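Local coordinates for E3 SUMO-protein ligase SIZ1 (Saccharomyces cerevisiae, PDB 3I2D) that acts as a SUMO E3 ligase that promotes attachment of SUMO to septins and PCNA, using a zinc-containing SP-RING domain that interacts with the conjugating enzyme UBC9, at residues D310-N315 with G329-I334. Sequence-based numbering, arbitrary orientation.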
ATOM      1  N   ASP A 310     -25.226  -2.191  -3.120  1.00 54.79           N
ATOM      2  CA  ASP A 310     -25.014  -3.553  -3.584  1.00 55.89           C
ATOM      3  C   ASP A 310     -26.367  -4.130  -3.997  1.00 62.39           C
ATOM      4  O   ASP A 310     -26.481  -4.768  -5.044  1.00 63.97           O
ATOM      5  CB  ASP A 310     -24.413  -4.405  -2.473  1.00 59.81           C
ATOM      6  CG  ASP A 310     -23.688  -5.626  -3.005  1.00 68.48           C
ATOM      7  OD1 ASP A 310     -23.266  -6.475  -2.187  1.00 69.68           O
ATOM      8  OD2 ASP A 310     -23.524  -5.729  -4.239  1.00 75.79           O
ATOM      9  N   ASP A 311     -27.393  -3.900  -3.177  1.00 65.33           N
ATOM     10  CA  ASP A 311     -28.739  -4.391  -3.470  1.00 67.24           C
ATOM     11  C   ASP A 311     -29.232  -3.902  -4.833  1.00 68.52           C
ATOM     12  O   ASP A 311     -29.609  -4.702  -5.688  1.00 67.10           O
ATOM     13  CB  ASP A 311     -29.722  -3.943  -2.384  1.00 72.54           C
ATOM     14  CG  ASP A 311     -29.713  -4.856  -1.165  1.00 80.65           C
ATOM     15  OD1 ASP A 311     -28.833  -5.753  -1.106  1.00 78.30           O
ATOM     16  OD2 ASP A 311     -30.586  -4.671  -0.275  1.00 73.11           O
ATOM     17  N   ILE A 312     -29.232  -2.588  -5.035  1.00 63.19           N
ATOM     18  CA  ILE A 312     -29.686  -2.037  -6.306  1.00 63.29           C
ATOM     19  C   ILE A 312     -28.884  -2.647  -7.457  1.00 67.80           C
ATOM     20  O   ILE A 312     -29.434  -3.038  -8.481  1.00 68.70           O
ATOM     21  CB  ILE A 312     -29.513  -0.493  -6.343  1.00 60.65           C
ATOM     22  CG1 ILE A 312     -30.254   0.139  -5.162  1.00 54.12           C
ATOM     23  CG2 ILE A 312     -30.036   0.071  -7.667  1.00 54.32           C
ATOM     24  CD1 ILE A 312     -30.162   1.642  -5.128  1.00 48.65           C
ATOM     25  N   LEU A 313     -27.575  -2.743  -7.266  1.00 70.77           N
ATOM     26  CA  LEU A 313     -26.671  -3.269  -8.285  1.00 68.14           C
ATOM     27  C   LEU A 313     -26.954  -4.719  -8.655  1.00 68.62           C
ATOM     28  O   LEU A 313     -26.880  -5.102  -9.823  1.00 63.26           O
ATOM     29  CB  LEU A 313     -25.233  -3.124  -7.786  1.00 61.26           C
ATOM     30  CG  LEU A 313     -24.185  -2.485  -8.694  1.00 57.81           C
ATOM     31  CD1 LEU A 313     -24.715  -1.253  -9.418  1.00 55.47           C
ATOM     32  CD2 LEU A 313     -22.999  -2.130  -7.825  1.00 67.96           C
ATOM     33  N   GLN A 314     -27.283  -5.518  -7.647  1.00 73.99           N
ATOM     34  CA  GLN A 314     -27.566  -6.933  -7.844  1.00 79.43           C
ATOM     35  C   GLN A 314     -29.022  -7.150  -8.232  1.00 79.45           C
ATOM     36  O   GLN A 314     -29.489  -8.285  -8.261  1.00 86.53           O
ATOM     37  CB  GLN A 314     -27.260  -7.706  -6.556  1.00 82.53           C
ATOM     38  CG  GLN A 314     -26.528  -9.015  -6.775  1.00 89.69           C
ATOM     39  CD  GLN A 314     -25.150  -8.814  -7.389  1.00 92.99           C
ATOM     40  OE1 GLN A 314     -25.017  -8.257  -8.481  1.00 92.03           O
ATOM     41  NE2 GLN A 314     -24.116  -9.272  -6.687  1.00 93.10           N
ATOM     42  N   ASN A 315     -29.736  -6.067  -8.522  1.00 73.98           N
ATOM     43  CA  ASN A 315     -31.143  -6.149  -8.892  1.00 72.02           C
ATOM     44  C   ASN A 315     -31.529  -5.083  -9.899  1.00 77.12           C
ATOM     45  O   ASN A 315     -32.627  -4.528  -9.834  1.00 77.13           O
ATOM     46  CB  ASN A 315     -32.014  -5.995  -7.653  1.00 69.45           C
ATOM     47  CG  ASN A 315     -32.038  -7.237  -6.810  1.00 69.52           C
ATOM     48  OD1 ASN A 315     -32.983  -8.013  -6.878  1.00 76.32           O
ATOM     49  ND2 ASN A 315     -30.990  -7.446  -6.019  1.00 64.70           N
ATOM     50  N   GLY A 329     -36.752   5.593   0.065  1.00 93.86           N
ATOM     51  CA  GLY A 329     -35.585   4.740   0.129  1.00 92.50           C
ATOM     52  C   GLY A 329     -35.661   3.812  -1.065  1.00 94.06           C
ATOM     53  O   GLY A 329     -34.676   3.190  -1.459  1.00 96.01           O
ATOM     54  N   LYS A 330     -36.858   3.716  -1.637  1.00 93.34           N
ATOM     55  CA  LYS A 330     -37.089   2.883  -2.811  1.00 89.37           C
ATOM     56  C   LYS A 330     -36.352   3.532  -3.977  1.00 87.12           C
ATOM     57  O   LYS A 330     -35.944   4.698  -3.897  1.00 84.74           O
ATOM     58  CB  LYS A 330     -38.587   2.809  -3.135  1.00 87.33           C
ATOM     59  CG  LYS A 330     -39.290   1.515  -2.715  1.00 86.55           C
ATOM     60  CD  LYS A 330     -39.537   1.420  -1.218  1.00 82.69           C
ATOM     61  CE  LYS A 330     -40.266   0.128  -0.870  1.00 81.84           C
ATOM     62  NZ  LYS A 330     -40.521  -0.036   0.591  1.00 80.22           N
ATOM     63  N   TRP A 331     -36.185   2.781  -5.059  1.00 82.58           N
ATOM     64  CA  TRP A 331     -35.498   3.301  -6.233  1.00 77.09           C
ATOM     65  C   TRP A 331     -36.170   2.863  -7.519  1.00 78.79           C
ATOM     66  O   TRP A 331     -37.023   1.973  -7.520  1.00 80.05           O
ATOM     67  CB  TRP A 331     -34.050   2.821  -6.255  1.00 70.13           C
ATOM     68  CG  TRP A 331     -33.917   1.329  -6.220  1.00 64.00           C
ATOM     69  CD1 TRP A 331     -33.960   0.531  -5.118  1.00 62.56           C
ATOM     70  CD2 TRP A 331     -33.766   0.453  -7.343  1.00 65.65           C
ATOM     71  NE1 TRP A 331     -33.844  -0.792  -5.480  1.00 58.37           N
ATOM     72  CE2 TRP A 331     -33.723  -0.867  -6.841  1.00 63.42           C
ATOM     73  CE3 TRP A 331     -33.663   0.656  -8.726  1.00 64.65           C
ATOM     74  CZ2 TRP A 331     -33.585  -1.983  -7.674  1.00 61.38           C
ATOM     75  CZ3 TRP A 331     -33.526  -0.453  -9.552  1.00 64.80           C
ATOM     76  CH2 TRP A 331     -33.487  -1.755  -9.021  1.00 62.72           C
ATOM     77  N   THR A 332     -35.765   3.494  -8.614  1.00 80.62           N
ATOM     78  CA  THR A 332     -36.281   3.179  -9.939  1.00 83.86           C
ATOM     79  C   THR A 332     -35.175   3.476 -10.938  1.00 83.59           C
ATOM     80  O   THR A 332     -34.595   4.567 -10.927  1.00 82.95           O
ATOM     81  CB  THR A 332     -37.500   4.034 -10.283  1.00 87.34           C
ATOM     82  OG1 THR A 332     -37.184   5.411 -10.048  1.00 91.46           O
ATOM     83  CG2 THR A 332     -38.706   3.622  -9.437  1.00 90.22           C
ATOM     84  N   ALA A 333     -34.883   2.499 -11.794  1.00 77.90           N
ATOM     85  CA  ALA A 333     -33.833   2.645 -12.791  1.00 76.62           C
ATOM     86  C   ALA A 333     -34.189   3.730 -13.788  1.00 76.79           C
ATOM     87  O   ALA A 333     -35.321   3.800 -14.247  1.00 80.90           O
ATOM     88  CB  ALA A 333     -33.611   1.325 -13.514  1.00 71.38           C
ATOM     89  N   ILE A 334     -33.224   4.583 -14.113  1.00 80.83           N
ATOM     90  CA  ILE A 334     -33.451   5.657 -15.072  1.00 81.41           C
ATOM     91  C   ILE A 334     -33.065   5.191 -16.469  1.00 87.14           C
ATOM     92  O   ILE A 334     -31.929   5.355 -16.900  1.00 87.15           O
ATOM     93  CB  ILE A 334     -32.630   6.915 -14.708  1.00 76.89           C
ATOM     94  CG1 ILE A 334     -33.129   7.486 -13.382  1.00 69.18           C
ATOM     95  CG2 ILE A 334     -32.734   7.954 -15.811  1.00 58.44           C
ATOM     96  CD1 ILE A 334     -32.431   8.750 -12.988  1.00 72.47           C
TER
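Ile312, on the last turn of helix 307-313, lies against one face of the Trp331 indole, projected from edge strand 331-333. From CB of Ile312 two branches leave and divide the ring between them. Ile312 CG2, set trans to the backbone N, sits 3.7 Å from the centroid of the Trp331 six-membered ring and only 9° off its normal, which meets the geometry of a CH-pi contact. Ile312 CG1, turned beside the backbone N (chi1 -56°), covers the pyrrole part, 3.7 Å from Trp331 NE1. The extended chain then carries Ile312 CD1 to 3.9 Å from Trp331 CG, towards the root of the indole. At the rim of the indole, near its plane, the carbonyl O of Asn315 faces CH2 of the benzo ring. Asn315 follows the helix end and is tied back to it, its ND2 donating to Asp311 O at 3.1 Å. Val323 of the central strand 322-326 touches both Ile312 and Trp331, so the pair packs this helix of the predicted SP-RING zinc finger onto the three-stranded antiparallel sheet 245-249, 322-326 and 331-333, away from the zinc site. No hydrogen bond crosses between the two segments; their association probably rests mainly on apolar and CH-pi contact over the indole face.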